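Local coordinates for group 3 allergen SMIPP-S Yv6023A04 (Sarcoptes scabiei type hominis, PDB 3H7O), which is a scabies mite paralogue of the trypsin-like serine proteases, classed as an inactivated protease, so that the peptidase activity assigned to its family probably does not apply, at residues I32-Q35 against W36-L39; G215-V218 against S219-Q222. The protein carries 3 engineered substitutions. All coordinates share one frame; numbering follows the deposited sequence.

Contact 1: I32-Q35 against W36-L39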
ATOM      1  N   ILE A  32      -5.515  -2.666   6.121  1.00 26.43           N
ATOM      2  CA  ILE A  32      -6.576  -2.509   7.117  1.00 26.01           C
ATOM      3  C   ILE A  32      -5.966  -1.926   8.394  1.00 26.95           C
ATOM      4  O   ILE A  32      -5.046  -2.510   8.973  1.00 27.44           O
ATOM      5  CB  ILE A  32      -7.270  -3.854   7.441  1.00 26.57           C
ATOM      6  CG1 ILE A  32      -7.923  -4.444   6.186  1.00 24.06           C
ATOM      7  CG2 ILE A  32      -8.310  -3.681   8.554  1.00 24.03           C
ATOM      8  CD1 ILE A  32      -8.395  -5.889   6.352  1.00 26.72           C
ATOM      9  N   LEU A  33      -6.458  -0.761   8.801  1.00 26.90           N
ATOM     10  CA  LEU A  33      -6.088  -0.158  10.084  1.00 27.76           C
ATOM     11  C   LEU A  33      -7.096  -0.525  11.171  1.00 27.82           C
ATOM     12  O   LEU A  33      -6.742  -0.629  12.349  1.00 27.69           O
ATOM     13  CB  LEU A  33      -5.988   1.364   9.956  1.00 27.88           C
ATOM     14  CG  LEU A  33      -4.937   1.941   8.997  1.00 29.04           C
ATOM     15  CD1 LEU A  33      -5.124   3.445   8.870  1.00 31.36           C
ATOM     16  CD2 LEU A  33      -3.527   1.606   9.464  1.00 30.34           C
ATOM     17  N   SER A  34      -8.354  -0.683  10.760  1.00 27.17           N
ATOM     18  CA  SER A  34      -9.451  -1.157  11.610  1.00 26.85           C
ATOM     19  C   SER A  34     -10.642  -1.452  10.694  1.00 26.26           C
ATOM     20  O   SER A  34     -10.529  -1.325   9.473  1.00 25.82           O
ATOM     21  CB  SER A  34      -9.834  -0.110  12.665  1.00 27.48           C
ATOM     22  OG  SER A  34     -10.531   0.975  12.080  1.00 27.86           O
ATOM     23  N   GLN A  35     -11.784  -1.820  11.270  1.00 25.81           N
ATOM     24  CA  GLN A  35     -12.990  -2.081  10.467  1.00 26.09           C
ATOM     25  C   GLN A  35     -13.490  -0.832   9.735  1.00 25.70           C
ATOM     26  O   GLN A  35     -14.253  -0.935   8.775  1.00 26.21           O
ATOM     27  CB  GLN A  35     -14.111  -2.675  11.329  1.00 26.60           C
ATOM     28  CG  GLN A  35     -14.705  -1.701  12.344  1.00 23.89           C
ATOM     29  CD  GLN A  35     -15.791  -2.318  13.204  1.00 27.47           C
ATOM     30  OE1 GLN A  35     -16.551  -3.173  12.754  1.00 25.86           O
ATOM     31  NE2 GLN A  35     -15.876  -1.871  14.450  1.00 28.07           N
ATOM     32  N   TRP A  36     -13.048   0.341  10.186  1.00 24.97           N
ATOM     33  CA  TRP A  36     -13.517   1.612   9.642  1.00 24.95           C
ATOM     34  C   TRP A  36     -12.549   2.305   8.676  1.00 24.95           C
ATOM     35  O   TRP A  36     -12.975   3.154   7.890  1.00 24.90           O
ATOM     36  CB  TRP A  36     -13.860   2.585  10.776  1.00 24.91           C
ATOM     37  CG  TRP A  36     -15.015   2.165  11.641  1.00 26.12           C
ATOM     38  CD1 TRP A  36     -14.971   1.849  12.971  1.00 26.04           C
ATOM     39  CD2 TRP A  36     -16.388   2.032  11.243  1.00 27.08           C
ATOM     40  NE1 TRP A  36     -16.228   1.527  13.425  1.00 24.64           N
ATOM     41  CE2 TRP A  36     -17.116   1.630  12.385  1.00 26.72           C
ATOM     42  CE3 TRP A  36     -17.074   2.213  10.031  1.00 26.10           C
ATOM     43  CZ2 TRP A  36     -18.497   1.402  12.353  1.00 27.60           C
ATOM     44  CZ3 TRP A  36     -18.444   1.991  10.000  1.00 26.72           C
ATOM     45  CH2 TRP A  36     -19.141   1.587  11.155  1.00 26.84           C
ATOM     46  N   PHE A  37     -11.260   1.969   8.748  1.00 25.53           N
ATOM     47  CA  PHE A  37     -10.236   2.709   8.004  1.00 25.72           C
ATOM     48  C   PHE A  37      -9.229   1.836   7.263  1.00 25.39           C
ATOM     49  O   PHE A  37      -8.756   0.822   7.784  1.00 24.26           O
ATOM     50  CB  PHE A  37      -9.481   3.675   8.932  1.00 25.37           C
ATOM     51  CG  PHE A  37     -10.354   4.724   9.575  1.00 26.57           C
ATOM     52  CD1 PHE A  37     -10.715   5.876   8.876  1.00 25.05           C
ATOM     53  CD2 PHE A  37     -10.797   4.569  10.886  1.00 24.58           C
ATOM     54  CE1 PHE A  37     -11.514   6.847   9.470  1.00 27.05           C
ATOM     55  CE2 PHE A  37     -11.599   5.535  11.489  1.00 26.11           C
ATOM     56  CZ  PHE A  37     -11.960   6.678  10.778  1.00 27.22           C
ATOM     57  N   VAL A  38      -8.898   2.257   6.044  1.00 24.92           N
ATOM     58  CA  VAL A  38      -7.860   1.616   5.242  1.00 25.65           C
ATOM     59  C   VAL A  38      -6.788   2.630   4.840  1.00 26.65           C
ATOM     60  O   VAL A  38      -7.108   3.743   4.417  1.00 27.02           O
ATOM     61  CB  VAL A  38      -8.448   0.930   3.975  1.00 24.85           C
ATOM     62  CG1 VAL A  38      -7.341   0.574   2.966  1.00 26.49           C
ATOM     63  CG2 VAL A  38      -9.234  -0.321   4.362  1.00 25.50           C
ATOM     64  N   LEU A  39      -5.524   2.230   4.971  1.00 26.90           N
ATOM     65  CA  LEU A  39      -4.386   3.065   4.589  1.00 28.15           C
ATOM     66  C   LEU A  39      -3.889   2.684   3.197  1.00 28.66           C
ATOM     67  O   LEU A  39      -3.629   1.510   2.923  1.00 28.73           O
ATOM     68  CB  LEU A  39      -3.248   2.923   5.610  1.00 27.61           C
ATOM     69  CG  LEU A  39      -2.078   3.916   5.554  1.00 28.30           C
ATOM     70  CD1 LEU A  39      -2.523   5.309   5.973  1.00 27.23           C
ATOM     71  CD2 LEU A  39      -0.940   3.443   6.443  1.00 28.64           C
TER
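The carbonyl oxygen of Phe37 is gripped by two successive backbone amides: Leu33 N reaches Phe37 O at 3.0 Å in a reasonably straight bond, and Ser34 N adds a weak bond to the same oxygen. A second weak bond runs back from Phe37 N to Ser34 O. Inside the turn, the Ser34 hydroxyl lies between its own N and carbonyl carbon (chi1 73°), a torsion that turns OG back toward the chain that follows, where Trp36 N donates to Ser34 OG at 3.2 Å. The same OG sits at the edge of the Phe37 ring, near its plane, 3.8 Å from Phe37 CD2. Gln35 and Trp36 leave the turn side by side. Gln35 CG rests over the five-membered ring of Trp36, 3.8 Å from its centroid and 17° off the ring normal, a CH-pi contact, while the plane of the Gln35 side-chain amide is turned 44° from the indole. Lys228 makes a cation-pi contact with Trp36. On the buried side Leu33 crosses Leu39 at a slant, Leu33 CD1 3.8 Å from Leu39 CB, and both leucines also pack on Leu193. Ile32 and Val38 form an antiparallel non-hydrogen-bonded pair, CA atoms 4.7 Å apart. This is a beta hairpin connection, joining strands 26-32 and 37-40 in the six-stranded barrel of a trypsin-like fold.

Contact 2: G215-V218 against S219-Q222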
ATOM      1  N   GLY A 215       5.779   5.425  10.223  1.00 27.45           N
ATOM      2  CA  GLY A 215       6.180   6.076  11.477  1.00 27.65           C
ATOM      3  C   GLY A 215       6.111   7.596  11.442  1.00 28.38           C
ATOM      4  O   GLY A 215       5.837   8.232  12.461  1.00 28.63           O
ATOM      5  N   SER A 216       6.347   8.175  10.265  1.00 28.24           N
ATOM      6  CA  SER A 216       6.308   9.630  10.089  1.00 28.42           C
ATOM      7  C   SER A 216       4.897  10.213  10.127  1.00 28.16           C
ATOM      8  O   SER A 216       4.729  11.413  10.354  1.00 28.30           O
ATOM      9  CB  SER A 216       6.985  10.023   8.779  1.00 27.81           C
ATOM     10  OG  SER A 216       8.331   9.593   8.760  1.00 28.90           O
ATOM     11  N   TYR A 217       3.894   9.364   9.908  1.00 27.51           N
ATOM     12  CA  TYR A 217       2.497   9.802   9.821  1.00 28.36           C
ATOM     13  C   TYR A 217       1.598   9.191  10.892  1.00 29.14           C
ATOM     14  O   TYR A 217       0.387   9.420  10.889  1.00 28.25           O
ATOM     15  CB  TYR A 217       1.921   9.480   8.435  1.00 28.38           C
ATOM     16  CG  TYR A 217       2.670  10.140   7.300  1.00 28.76           C
ATOM     17  CD1 TYR A 217       2.304  11.406   6.840  1.00 28.04           C
ATOM     18  CD2 TYR A 217       3.751   9.499   6.688  1.00 28.11           C
ATOM     19  CE1 TYR A 217       2.993  12.014   5.800  1.00 28.67           C
ATOM     20  CE2 TYR A 217       4.450  10.103   5.649  1.00 27.75           C
ATOM     21  CZ  TYR A 217       4.065  11.357   5.209  1.00 28.30           C
ATOM     22  OH  TYR A 217       4.755  11.955   4.180  1.00 26.07           O
ATOM     23  N   VAL A 218       2.188   8.429  11.810  1.00 29.01           N
ATOM     24  CA  VAL A 218       1.390   7.643  12.751  1.00 30.56           C
ATOM     25  C   VAL A 218       0.592   8.512  13.738  1.00 31.29           C
ATOM     26  O   VAL A 218      -0.481   8.111  14.185  1.00 30.40           O
ATOM     27  CB  VAL A 218       2.226   6.519  13.439  1.00 30.71           C
ATOM     28  CG1 VAL A 218       3.030   7.051  14.596  1.00 29.89           C
ATOM     29  CG2 VAL A 218       1.322   5.379  13.891  1.00 33.90           C
ATOM     30  N   SER A 219       1.101   9.708  14.041  1.00 31.77           N
ATOM     31  CA  SER A 219       0.365  10.676  14.854  1.00 33.07           C
ATOM     32  C   SER A 219      -0.909  11.134  14.134  1.00 32.98           C
ATOM     33  O   SER A 219      -1.990  11.184  14.730  1.00 32.42           O
ATOM     34  CB  SER A 219       1.253  11.876  15.191  1.00 32.59           C
ATOM     35  OG  SER A 219       0.557  12.808  15.992  1.00 37.58           O
ATOM     36  N   TRP A 220      -0.765  11.450  12.849  1.00 32.89           N
ATOM     37  CA  TRP A 220      -1.880  11.851  11.997  1.00 33.47           C
ATOM     38  C   TRP A 220      -2.868  10.697  11.792  1.00 33.35           C
ATOM     39  O   TRP A 220      -4.081  10.900  11.856  1.00 33.29           O
ATOM     40  CB  TRP A 220      -1.349  12.379  10.656  1.00 33.65           C
ATOM     41  CG  TRP A 220      -2.387  12.521   9.574  1.00 36.45           C
ATOM     42  CD1 TRP A 220      -3.406  13.432   9.525  1.00 38.78           C
ATOM     43  CD2 TRP A 220      -2.498  11.729   8.382  1.00 37.24           C
ATOM     44  NE1 TRP A 220      -4.147  13.254   8.377  1.00 40.53           N
ATOM     45  CE2 TRP A 220      -3.611  12.218   7.658  1.00 36.90           C
ATOM     46  CE3 TRP A 220      -1.764  10.658   7.854  1.00 37.09           C
ATOM     47  CZ2 TRP A 220      -4.010  11.669   6.434  1.00 37.55           C
ATOM     48  CZ3 TRP A 220      -2.161  10.110   6.634  1.00 38.75           C
ATOM     49  CH2 TRP A 220      -3.275  10.620   5.940  1.00 37.85           C
ATOM     50  N   ILE A 221      -2.340   9.494  11.561  1.00 32.77           N
ATOM     51  CA  ILE A 221      -3.161   8.283  11.406  1.00 33.21           C
ATOM     52  C   ILE A 221      -3.995   8.009  12.663  1.00 34.17           C
ATOM     53  O   ILE A 221      -5.198   7.749  12.571  1.00 34.96           O
ATOM     54  CB  ILE A 221      -2.294   7.045  11.033  1.00 32.82           C
ATOM     55  CG1 ILE A 221      -1.707   7.205   9.626  1.00 32.12           C
ATOM     56  CG2 ILE A 221      -3.112   5.749  11.113  1.00 32.21           C
ATOM     57  CD1 ILE A 221      -0.538   6.280   9.328  1.00 31.21           C
ATOM     58  N   GLN A 222      -3.356   8.083  13.830  1.00 34.89           N
ATOM     59  CA  GLN A 222      -4.042   7.887  15.114  1.00 35.81           C
ATOM     60  C   GLN A 222      -5.178   8.888  15.322  1.00 35.60           C
ATOM     61  O   GLN A 222      -6.235   8.524  15.837  1.00 35.29           O
ATOM     62  CB  GLN A 222      -3.058   7.961  16.285  1.00 36.18           C
ATOM     63  CG  GLN A 222      -2.215   6.709  16.484  1.00 39.32           C
ATOM     64  CD  GLN A 222      -1.080   6.905  17.484  1.00 45.18           C
ATOM     65  OE1 GLN A 222      -0.816   8.021  17.944  1.00 45.76           O
ATOM     66  NE2 GLN A 222      -0.399   5.816  17.821  1.00 46.67           N
TER
HETATM   67  O   HOH W   1       3.897  10.675  13.489  1.00 36.27           O
HETATM   68  O   HOH W   2       1.959  12.422  11.935  1.00 32.93           O
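Ile221 N donates to Tyr217 O at 2.8 Å, almost in line with the carbonyl, and Gln222 N donates to Val218 O at 2.9 Å, this time tilted 34° from the carbonyl plane. Water serves the amides just before them. One water accepts from Ser219 N at 3.0 Å and donates to Gly215 O; a second accepts from Trp220 N, also at 3.0 Å, and donates weakly to Ser216 O. At the far end of Tyr217, whose ring leads away from 219-222, OH is hydrogen-bonded to Asn88 OD1.

Carbon atoms also close over the two bonded carbonyls. Ile221 CG1, set beside its own backbone N (chi1 -68°), comes within 3.3 Å of Tyr217 O, and Gln222 CG lies 3.2 Å from Val218 O.

Apolar contacts gather round Tyr217 CB, which meets the rim of the Trp220 indole near the ring plane, 3.9 Å from Trp220 CE3, and lies 4.1 Å from Ile221 CD1. Val218 packs on Leu111 and Ile114.

Water thus bridges Ser219 N and Trp220 N to carbonyls of the preceding loop, while i to i+4 helix bonds are made at Ile221 and Gln222.

Overall arrangement
Contact 1 is largely buried, a hairpin within the six-stranded barrel, whereas contact 2 is only partly buried, at the start of helix 218-225, with Ser219 and Gln222 exposed. Their centres lie about 14 Å apart, yet they meet through Ile221: its CG2 is 3.8 Å from Leu33 CD1, and its CD1 is 4.0 Å from Leu39 CD1. The C-terminal helix therefore lies against the hairpin, and strand 91-95 is shared, since Ile92 touches Phe37 and Leu39 of contact 1 as well as Trp220 and Ile221 of contact 2. Contact 1 closes its turn with protein groups, including a serine hydroxyl; contact 2 bridges loop to helix partly through water.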